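Local coordinates for inactive poly [ADP-ribose] polymerase RCD1 (Arabidopsis thaliana, PDB 5NGO), which is an inactive poly(ADP-ribose) polymerase homologue that is bound by the downy mildew effector HaRxL106, which thereby suppresses plant immunity, at residues 111-116 with 121-126; 64-69 with 104-109. One frame throughout, in Å; residues are numbered along the deposited sequence.

Interaction 1: 111-116 with 121-126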
ATOM      1  N   ARG A 111      -6.156 -12.351  -3.548  1.00 60.48           N
ATOM      2  CA  ARG A 111      -6.765 -13.426  -2.768  1.00 64.54           C
ATOM      3  C   ARG A 111      -6.646 -13.255  -1.249  1.00 66.34           C
ATOM      4  O   ARG A 111      -7.373 -13.890  -0.498  1.00 70.67           O
ATOM      5  CB  ARG A 111      -6.191 -14.792  -3.197  1.00 66.95           C
ATOM      6  CG  ARG A 111      -6.844 -15.278  -4.502  1.00 69.97           C
ATOM      7  CD  ARG A 111      -7.080 -16.812  -4.570  1.00 72.71           C
ATOM      8  NE  ARG A 111      -8.481 -17.119  -4.956  1.00 74.45           N
ATOM      9  CZ  ARG A 111      -8.981 -17.036  -6.184  1.00 74.94           C
ATOM     10  NH1 ARG A 111      -8.223 -16.704  -7.226  1.00 76.47           N
ATOM     11  NH2 ARG A 111     -10.252 -17.331  -6.387  1.00 74.57           N
ATOM     12  N   TYR A 112      -5.733 -12.397  -0.814  1.00 65.51           N
ATOM     13  CA  TYR A 112      -5.526 -12.116   0.601  1.00 67.34           C
ATOM     14  C   TYR A 112      -6.439 -10.946   1.096  1.00 62.27           C
ATOM     15  O   TYR A 112      -6.415 -10.618   2.281  1.00 59.94           O
ATOM     16  CB  TYR A 112      -4.028 -11.918   0.811  1.00 73.77           C
ATOM     17  CG  TYR A 112      -3.561 -11.841   2.244  1.00 81.33           C
ATOM     18  CD1 TYR A 112      -3.556 -10.626   2.925  1.00 84.58           C
ATOM     19  CD2 TYR A 112      -3.111 -12.975   2.916  1.00 88.22           C
ATOM     20  CE1 TYR A 112      -3.105 -10.523   4.250  1.00 87.54           C
ATOM     21  CE2 TYR A 112      -2.654 -12.902   4.244  1.00 91.67           C
ATOM     22  CZ  TYR A 112      -2.652 -11.671   4.901  1.00 90.55           C
ATOM     23  OH  TYR A 112      -2.210 -11.591   6.199  1.00 88.70           O
ATOM     24  N   CYS A 113      -7.271 -10.398   0.206  1.00 57.00           N
ATOM     25  CA  CYS A 113      -8.361  -9.523   0.599  1.00 55.30           C
ATOM     26  C   CYS A 113      -9.581 -10.318   1.051  1.00 57.44           C
ATOM     27  O   CYS A 113     -10.180 -11.027   0.258  1.00 56.14           O
ATOM     28  CB  CYS A 113      -8.764  -8.598  -0.564  1.00 53.12           C
ATOM     29  SG  CYS A 113      -7.452  -7.514  -1.208  1.00 47.66           S
ATOM     30  N   ASP A 114      -9.929 -10.207   2.328  1.00 58.83           N
ATOM     31  CA  ASP A 114     -11.075 -10.914   2.919  1.00 63.03           C
ATOM     32  C   ASP A 114     -12.411 -10.621   2.245  1.00 62.17           C
ATOM     33  O   ASP A 114     -12.781  -9.468   2.058  1.00 60.68           O
ATOM     34  CB  ASP A 114     -11.221 -10.577   4.407  1.00 66.15           C
ATOM     35  CG  ASP A 114     -10.144 -11.222   5.273  1.00 70.09           C
ATOM     36  OD1 ASP A 114      -9.072 -11.628   4.753  1.00 72.30           O
ATOM     37  OD2 ASP A 114     -10.372 -11.300   6.497  1.00 72.94           O
ATOM     38  N   VAL A 115     -13.130 -11.679   1.909  1.00 62.24           N
ATOM     39  CA  VAL A 115     -14.519 -11.591   1.466  1.00 61.52           C
ATOM     40  C   VAL A 115     -15.427 -11.148   2.624  1.00 61.18           C
ATOM     41  O   VAL A 115     -15.281 -11.624   3.738  1.00 61.38           O
ATOM     42  CB  VAL A 115     -14.984 -12.954   0.878  1.00 62.90           C
ATOM     43  CG1 VAL A 115     -16.485 -13.107   0.883  1.00 64.95           C
ATOM     44  CG2 VAL A 115     -14.464 -13.125  -0.528  1.00 62.59           C
ATOM     45  N   ASP A 116     -16.339 -10.219   2.340  1.00 59.19           N
ATOM     46  CA  ASP A 116     -17.380  -9.811   3.293  1.00 58.81           C
ATOM     47  C   ASP A 116     -18.640 -10.670   3.074  1.00 61.35           C
ATOM     48  O   ASP A 116     -18.627 -11.606   2.276  1.00 58.42           O
ATOM     49  CB  ASP A 116     -17.663  -8.295   3.205  1.00 56.47           C
ATOM     50  CG  ASP A 116     -18.417  -7.862   1.934  1.00 55.71           C
ATOM     51  OD1 ASP A 116     -18.854  -8.701   1.112  1.00 54.03           O
ATOM     52  OD2 ASP A 116     -18.578  -6.631   1.760  1.00 55.34           O
ATOM     53  N   ARG A 121     -14.660  -8.033  -2.063  1.00 45.40           N
ATOM     54  CA  ARG A 121     -13.311  -7.851  -1.542  1.00 45.39           C
ATOM     55  C   ARG A 121     -12.875  -6.405  -1.727  1.00 44.46           C
ATOM     56  O   ARG A 121     -13.437  -5.690  -2.559  1.00 44.26           O
ATOM     57  CB  ARG A 121     -12.350  -8.769  -2.289  1.00 45.41           C
ATOM     58  CG  ARG A 121     -12.614 -10.243  -2.084  1.00 47.43           C
ATOM     59  CD  ARG A 121     -11.764 -11.049  -3.054  1.00 48.61           C
ATOM     60  NE  ARG A 121     -12.075 -12.477  -3.002  1.00 48.94           N
ATOM     61  CZ  ARG A 121     -11.403 -13.402  -2.317  1.00 49.72           C
ATOM     62  NH1 ARG A 121     -10.328 -13.098  -1.577  1.00 48.68           N
ATOM     63  NH2 ARG A 121     -11.817 -14.659  -2.379  1.00 53.07           N
ATOM     64  N   TYR A 122     -11.883  -5.992  -0.949  1.00 44.12           N
ATOM     65  CA  TYR A 122     -11.474  -4.593  -0.861  1.00 44.37           C
ATOM     66  C   TYR A 122      -9.970  -4.471  -0.858  1.00 42.73           C
ATOM     67  O   TYR A 122      -9.295  -5.056  -0.015  1.00 44.19           O
ATOM     68  CB  TYR A 122     -12.006  -3.946   0.414  1.00 46.41           C
ATOM     69  CG  TYR A 122     -13.499  -4.018   0.584  1.00 47.61           C
ATOM     70  CD1 TYR A 122     -14.102  -5.125   1.144  1.00 49.57           C
ATOM     71  CD2 TYR A 122     -14.317  -2.961   0.166  1.00 48.14           C
ATOM     72  CE1 TYR A 122     -15.482  -5.193   1.299  1.00 51.46           C
ATOM     73  CE2 TYR A 122     -15.702  -2.993   0.329  1.00 49.50           C
ATOM     74  CZ  TYR A 122     -16.286  -4.128   0.890  1.00 51.28           C
ATOM     75  OH  TYR A 122     -17.648  -4.210   1.071  1.00 52.95           O
ATOM     76  N   MET A 123      -9.449  -3.683  -1.788  1.00 43.13           N
ATOM     77  CA  MET A 123      -8.022  -3.402  -1.900  1.00 44.30           C
ATOM     78  C   MET A 123      -7.838  -1.874  -1.932  1.00 41.80           C
ATOM     79  O   MET A 123      -8.552  -1.183  -2.679  1.00 39.68           O
ATOM     80  CB  MET A 123      -7.519  -4.005  -3.208  1.00 45.83           C
ATOM     81  CG  MET A 123      -6.009  -3.876  -3.428  1.00 48.19           C
ATOM     82  SD  MET A 123      -5.062  -5.294  -2.955  1.00 54.74           S
ATOM     83  CE  MET A 123      -5.015  -6.129  -4.526  1.00 55.88           C
ATOM     84  N   VAL A 124      -6.882  -1.373  -1.147  1.00 41.74           N
ATOM     85  CA  VAL A 124      -6.651   0.069  -1.064  1.00 41.48           C
ATOM     86  C   VAL A 124      -5.429   0.437  -1.912  1.00 39.48           C
ATOM     87  O   VAL A 124      -4.386  -0.209  -1.794  1.00 40.85           O
ATOM     88  CB  VAL A 124      -6.431   0.508   0.402  1.00 42.08           C
ATOM     89  CG1 VAL A 124      -6.121   1.985   0.505  1.00 43.15           C
ATOM     90  CG2 VAL A 124      -7.652   0.200   1.237  1.00 42.03           C
ATOM     91  N   LEU A 125      -5.559   1.445  -2.768  1.00 38.51           N
ATOM     92  CA  LEU A 125      -4.412   2.011  -3.475  1.00 38.53           C
ATOM     93  C   LEU A 125      -3.823   3.134  -2.609  1.00 37.17           C
ATOM     94  O   LEU A 125      -4.528   4.081  -2.257  1.00 36.65           O
ATOM     95  CB  LEU A 125      -4.761   2.565  -4.853  1.00 38.48           C
ATOM     96  CG  LEU A 125      -3.573   3.027  -5.704  1.00 38.28           C
ATOM     97  CD1 LEU A 125      -2.723   1.846  -6.069  1.00 39.24           C
ATOM     98  CD2 LEU A 125      -4.004   3.679  -6.995  1.00 38.47           C
ATOM     99  N   CYS A 126      -2.535   3.009  -2.298  1.00 36.16           N
ATOM    100  CA  CYS A 126      -1.816   3.974  -1.462  1.00 36.99           C
ATOM    101  C   CYS A 126      -0.696   4.683  -2.213  1.00 36.03           C
ATOM    102  O   CYS A 126      -0.124   4.131  -3.156  1.00 34.80           O
ATOM    103  CB  CYS A 126      -1.160   3.258  -0.301  1.00 37.88           C
ATOM    104  SG  CYS A 126      -2.274   2.411   0.805  1.00 41.17           S
TER
HETATM  105  O   HOH W   1     -11.255  -7.407   1.532  1.00 37.60           O

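Interaction 2: 64-69 with 104-109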
ATOM      1  N   TYR A  64       2.918   4.283  -6.137  1.00 43.33           N
ATOM      2  CA  TYR A  64       1.610   3.718  -5.827  1.00 41.79           C
ATOM      3  C   TYR A  64       1.814   2.272  -5.444  1.00 41.09           C
ATOM      4  O   TYR A  64       2.697   1.602  -5.986  1.00 42.44           O
ATOM      5  CB  TYR A  64       0.640   3.877  -6.981  1.00 42.34           C
ATOM      6  CG  TYR A  64       0.033   5.260  -7.067  1.00 43.53           C
ATOM      7  CD1 TYR A  64      -0.896   5.698  -6.125  1.00 44.33           C
ATOM      8  CD2 TYR A  64       0.426   6.161  -8.064  1.00 46.06           C
ATOM      9  CE1 TYR A  64      -1.495   6.926  -6.202  1.00 46.21           C
ATOM     10  CE2 TYR A  64      -0.118   7.426  -8.140  1.00 46.98           C
ATOM     11  CZ  TYR A  64      -1.063   7.813  -7.188  1.00 48.49           C
ATOM     12  OH  TYR A  64      -1.671   9.030  -7.342  1.00 51.87           O
ATOM     13  N   ALA A  65       1.043   1.793  -4.475  1.00 39.84           N
ATOM     14  CA  ALA A  65       1.108   0.399  -4.052  1.00 39.43           C
ATOM     15  C   ALA A  65      -0.236  -0.046  -3.502  1.00 38.06           C
ATOM     16  O   ALA A  65      -1.023   0.784  -3.054  1.00 38.58           O
ATOM     17  CB  ALA A  65       2.195   0.241  -2.997  1.00 40.47           C
ATOM     18  N   TRP A  66      -0.494  -1.347  -3.548  1.00 37.90           N
ATOM     19  CA  TRP A  66      -1.775  -1.908  -3.162  1.00 37.41           C
ATOM     20  C   TRP A  66      -1.678  -2.511  -1.765  1.00 39.25           C
ATOM     21  O   TRP A  66      -0.710  -3.227  -1.451  1.00 41.62           O
ATOM     22  CB  TRP A  66      -2.223  -2.998  -4.121  1.00 36.92           C
ATOM     23  CG  TRP A  66      -2.387  -2.549  -5.525  1.00 36.09           C
ATOM     24  CD1 TRP A  66      -1.514  -2.707  -6.547  1.00 36.42           C
ATOM     25  CD2 TRP A  66      -3.514  -1.863  -6.070  1.00 35.22           C
ATOM     26  NE1 TRP A  66      -2.005  -2.153  -7.690  1.00 38.01           N
ATOM     27  CE2 TRP A  66      -3.239  -1.621  -7.423  1.00 37.66           C
ATOM     28  CE3 TRP A  66      -4.732  -1.426  -5.543  1.00 35.07           C
ATOM     29  CZ2 TRP A  66      -4.139  -0.970  -8.268  1.00 37.54           C
ATOM     30  CZ3 TRP A  66      -5.615  -0.774  -6.354  1.00 35.36           C
ATOM     31  CH2 TRP A  66      -5.315  -0.551  -7.717  1.00 36.62           C
ATOM     32  N   LEU A  67      -2.670  -2.191  -0.936  1.00 38.57           N
ATOM     33  CA  LEU A  67      -2.767  -2.698   0.418  1.00 39.32           C
ATOM     34  C   LEU A  67      -4.044  -3.529   0.559  1.00 38.76           C
ATOM     35  O   LEU A  67      -5.143  -2.985   0.428  1.00 39.21           O
ATOM     36  CB  LEU A  67      -2.810  -1.503   1.403  1.00 38.38           C
ATOM     37  CG  LEU A  67      -2.916  -1.852   2.889  1.00 39.13           C
ATOM     38  CD1 LEU A  67      -1.720  -2.677   3.370  1.00 39.30           C
ATOM     39  CD2 LEU A  67      -2.993  -0.548   3.689  1.00 39.34           C
ATOM     40  N   PRO A  68      -3.935  -4.832   0.824  1.00 41.07           N
ATOM     41  CA  PRO A  68      -5.141  -5.626   1.097  1.00 42.21           C
ATOM     42  C   PRO A  68      -5.871  -5.139   2.315  1.00 45.21           C
ATOM     43  O   PRO A  68      -5.216  -4.833   3.344  1.00 46.06           O
ATOM     44  CB  PRO A  68      -4.608  -7.037   1.316  1.00 42.70           C
ATOM     45  CG  PRO A  68      -3.209  -7.046   0.721  1.00 42.75           C
ATOM     46  CD  PRO A  68      -2.713  -5.667   0.812  1.00 41.67           C
ATOM     47  N   ALA A  69      -7.192  -5.016   2.221  1.00 47.34           N
ATOM     48  CA  ALA A  69      -7.996  -4.517   3.331  1.00 50.88           C
ATOM     49  C   ALA A  69      -9.216  -5.398   3.539  1.00 54.91           C
ATOM     50  O   ALA A  69      -9.299  -6.490   2.985  1.00 54.52           O
ATOM     51  CB  ALA A  69      -8.402  -3.075   3.052  1.00 51.47           C
ATOM     52  N   ASP A 104       1.880  -2.658 -10.377  1.00 50.14           N
ATOM     53  CA  ASP A 104       1.520  -3.529 -11.504  1.00 52.66           C
ATOM     54  C   ASP A 104       1.285  -4.995 -11.096  1.00 52.19           C
ATOM     55  O   ASP A 104       1.041  -5.827 -11.955  1.00 51.89           O
ATOM     56  CB  ASP A 104       2.548  -3.405 -12.638  1.00 55.72           C
ATOM     57  CG  ASP A 104       3.969  -3.791 -12.216  1.00 59.78           C
ATOM     58  OD1 ASP A 104       4.247  -3.931 -10.996  1.00 63.16           O
ATOM     59  OD2 ASP A 104       4.816  -3.971 -13.112  1.00 62.44           O
ATOM     60  N   CYS A 105       1.285  -5.277  -9.785  1.00 52.69           N
ATOM     61  CA  CYS A 105       1.216  -6.640  -9.248  1.00 52.67           C
ATOM     62  C   CYS A 105       0.045  -6.961  -8.325  1.00 49.48           C
ATOM     63  O   CYS A 105       0.166  -7.867  -7.508  1.00 49.73           O
ATOM     64  CB  CYS A 105       2.486  -6.913  -8.431  1.00 56.21           C
ATOM     65  SG  CYS A 105       3.943  -6.954  -9.444  1.00 62.91           S
ATOM     66  N   PRO A 106      -1.100  -6.272  -8.451  1.00 46.47           N
ATOM     67  CA  PRO A 106      -2.160  -6.624  -7.491  1.00 47.11           C
ATOM     68  C   PRO A 106      -2.644  -8.095  -7.528  1.00 48.75           C
ATOM     69  O   PRO A 106      -3.184  -8.556  -6.521  1.00 48.00           O
ATOM     70  CB  PRO A 106      -3.291  -5.652  -7.836  1.00 45.75           C
ATOM     71  CG  PRO A 106      -3.034  -5.236  -9.242  1.00 45.76           C
ATOM     72  CD  PRO A 106      -1.562  -5.297  -9.449  1.00 46.31           C
ATOM     73  N   TYR A 107      -2.417  -8.831  -8.632  1.00 50.81           N
ATOM     74  CA  TYR A 107      -2.696 -10.287  -8.671  1.00 55.49           C
ATOM     75  C   TYR A 107      -2.072 -11.058  -7.512  1.00 57.56           C
ATOM     76  O   TYR A 107      -2.606 -12.088  -7.084  1.00 58.42           O
ATOM     77  CB  TYR A 107      -2.250 -10.958  -9.995  1.00 59.13           C
ATOM     78  CG  TYR A 107      -0.746 -11.024 -10.229  1.00 60.40           C
ATOM     79  CD1 TYR A 107       0.022 -12.085  -9.716  1.00 63.24           C
ATOM     80  CD2 TYR A 107      -0.093 -10.051 -10.969  1.00 61.59           C
ATOM     81  CE1 TYR A 107       1.389 -12.150  -9.921  1.00 66.62           C
ATOM     82  CE2 TYR A 107       1.292 -10.108 -11.187  1.00 64.80           C
ATOM     83  CZ  TYR A 107       2.023 -11.162 -10.661  1.00 66.89           C
ATOM     84  OH  TYR A 107       3.382 -11.235 -10.851  1.00 71.39           O
ATOM     85  N   PHE A 108      -0.928 -10.558  -7.039  1.00 59.11           N
ATOM     86  CA  PHE A 108      -0.138 -11.179  -5.982  1.00 61.87           C
ATOM     87  C   PHE A 108      -0.875 -11.257  -4.639  1.00 58.22           C
ATOM     88  O   PHE A 108      -0.710 -12.217  -3.906  1.00 59.43           O
ATOM     89  CB  PHE A 108       1.167 -10.379  -5.812  1.00 65.74           C
ATOM     90  CG  PHE A 108       2.347 -11.177  -5.391  1.00 71.20           C
ATOM     91  CD1 PHE A 108       3.151 -11.801  -6.326  1.00 75.74           C
ATOM     92  CD2 PHE A 108       2.691 -11.246  -4.042  1.00 75.75           C
ATOM     93  CE1 PHE A 108       4.299 -12.507  -5.921  1.00 81.25           C
ATOM     94  CE2 PHE A 108       3.831 -11.946  -3.624  1.00 78.81           C
ATOM     95  CZ  PHE A 108       4.630 -12.575  -4.564  1.00 80.47           C
ATOM     96  N   SER A 109      -1.655 -10.231  -4.304  1.00 54.06           N
ATOM     97  CA  SER A 109      -2.314 -10.161  -2.995  1.00 53.05           C
ATOM     98  C   SER A 109      -3.853 -10.052  -3.040  1.00 50.97           C
ATOM     99  O   SER A 109      -4.496  -9.937  -1.988  1.00 49.59           O
ATOM    100  CB  SER A 109      -1.707  -9.013  -2.190  1.00 51.68           C
ATOM    101  OG  SER A 109      -1.868  -7.767  -2.834  1.00 50.29           O
TER

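Interaction 1: 111-116 with 121-126
Cys113 packs its sulfur against the start of strand 121-129. SG, turned opposite the carbonyl carbon of its own residue, lies 3.7 Å from SD of Met123, and CB of Cys113 rests 4.0 Å from CB of Arg121. This is the tight, buried part. Pro68 on strand 62-68 also touches Cys113, and Phe16 of helix 9-19 touches Met123.

The other side is looser and more exposed. The extended chain of Arg121 runs back along the loop, and CG2 of Val115 sits over one face of its guanidinium group, off-centre, 3.5 Å from NE of Arg121. NH1 of Arg121 serves two backbone carbonyls, O of Cys113 at 2.8 Å and O of Arg111 at 3.2 Å. Both bonds are weak because they are strongly bent, with N-H...O angles of 121° and 127°.

The buried Tyr122 reaches the partly exposed Asp116: its OH donates to OD2 of Asp116 over 2.7 Å, nearly in line with the C-O bond. The carboxylate meets the ring at its edge and is turned 69° from the ring plane. OD1 of Asp116 accepts from the backbone N of Asn118 and Val120, which ties the carboxylate to the loop before the strand. A water links N of Tyr122 to O of Asp114.

The arrangement is that of a connecting loop folding back on the strand it leads into, beside the central sheet of a PARP catalytic-type fold.

Interaction 2: 64-69 with 104-109
Trp66 and Pro106 meet where a loop covers the central sheet of this PARP catalytic-type fold. Trp66 lies on strand 62-68. Pro106 and Ser109 belong to the long loop between strands 98-102 and 121-129. The contact is buried.

The main interaction is a CH-pi contact. CB of Pro106 stands over the five-membered ring of Trp66, 3.8 Å from its centroid and 14° off the ring normal. The proline ring continues toward the nitrogen side of the indole, where CG of Pro106 comes to 3.6 Å from NE1 of Trp66. The indole CG is anti to the carbonyl carbon of Trp66 (chi1 -60°), and this turn brings the ring under the loop. Phe16 of helix 9-19 meets the same indole edge to face.

Apolar packing makes a second, smaller patch. CG of Pro68 touches CB of Ser109 at 3.8 Å. Trp66 and Pro68 are two residues apart on the strand, and both send their side chains toward the loop.

The polar bonds lie within the loop or run to residues nearby. N of Phe108 bonds to O of Cys105 at 2.9 Å, and N of Ser109 bonds to O of Pro106 at 3.2 Å. Both are i to i+3 bonds and shape the bend at 106-108, where the backbone angles are helical; Pro106 and Ser109 point toward the strand from it. NE1 of Trp66 donates to O of Ala103, which helps to fix the rotation of the indole. With chi1 at 60° OG of Ser109 is swung over its own backbone, and there it is hydrogen-bonded to OG1 of Thr101.

Interactions 1 and 2 have centres about 9 Å apart and share one sheet. Strands 62-68 and 121-129 are antiparallel neighbours in it, and probable backbone hydrogen bonds join them, N of Leu67 to O of Val124 and N of Cys126 to O of Ala65. CG of Met123 also packs on CE3 of Trp66. Both segments of interaction 2 precede those of interaction 1 in the sequence. Segments 104-109 and 111-116 are successive parts of the same loop. That loop first packs on strand 62-68, then on the strand it enters. Strand 98-102, which it leaves, lies beyond 62-68, so the loop spans the intervening strand within the PARP-like domain.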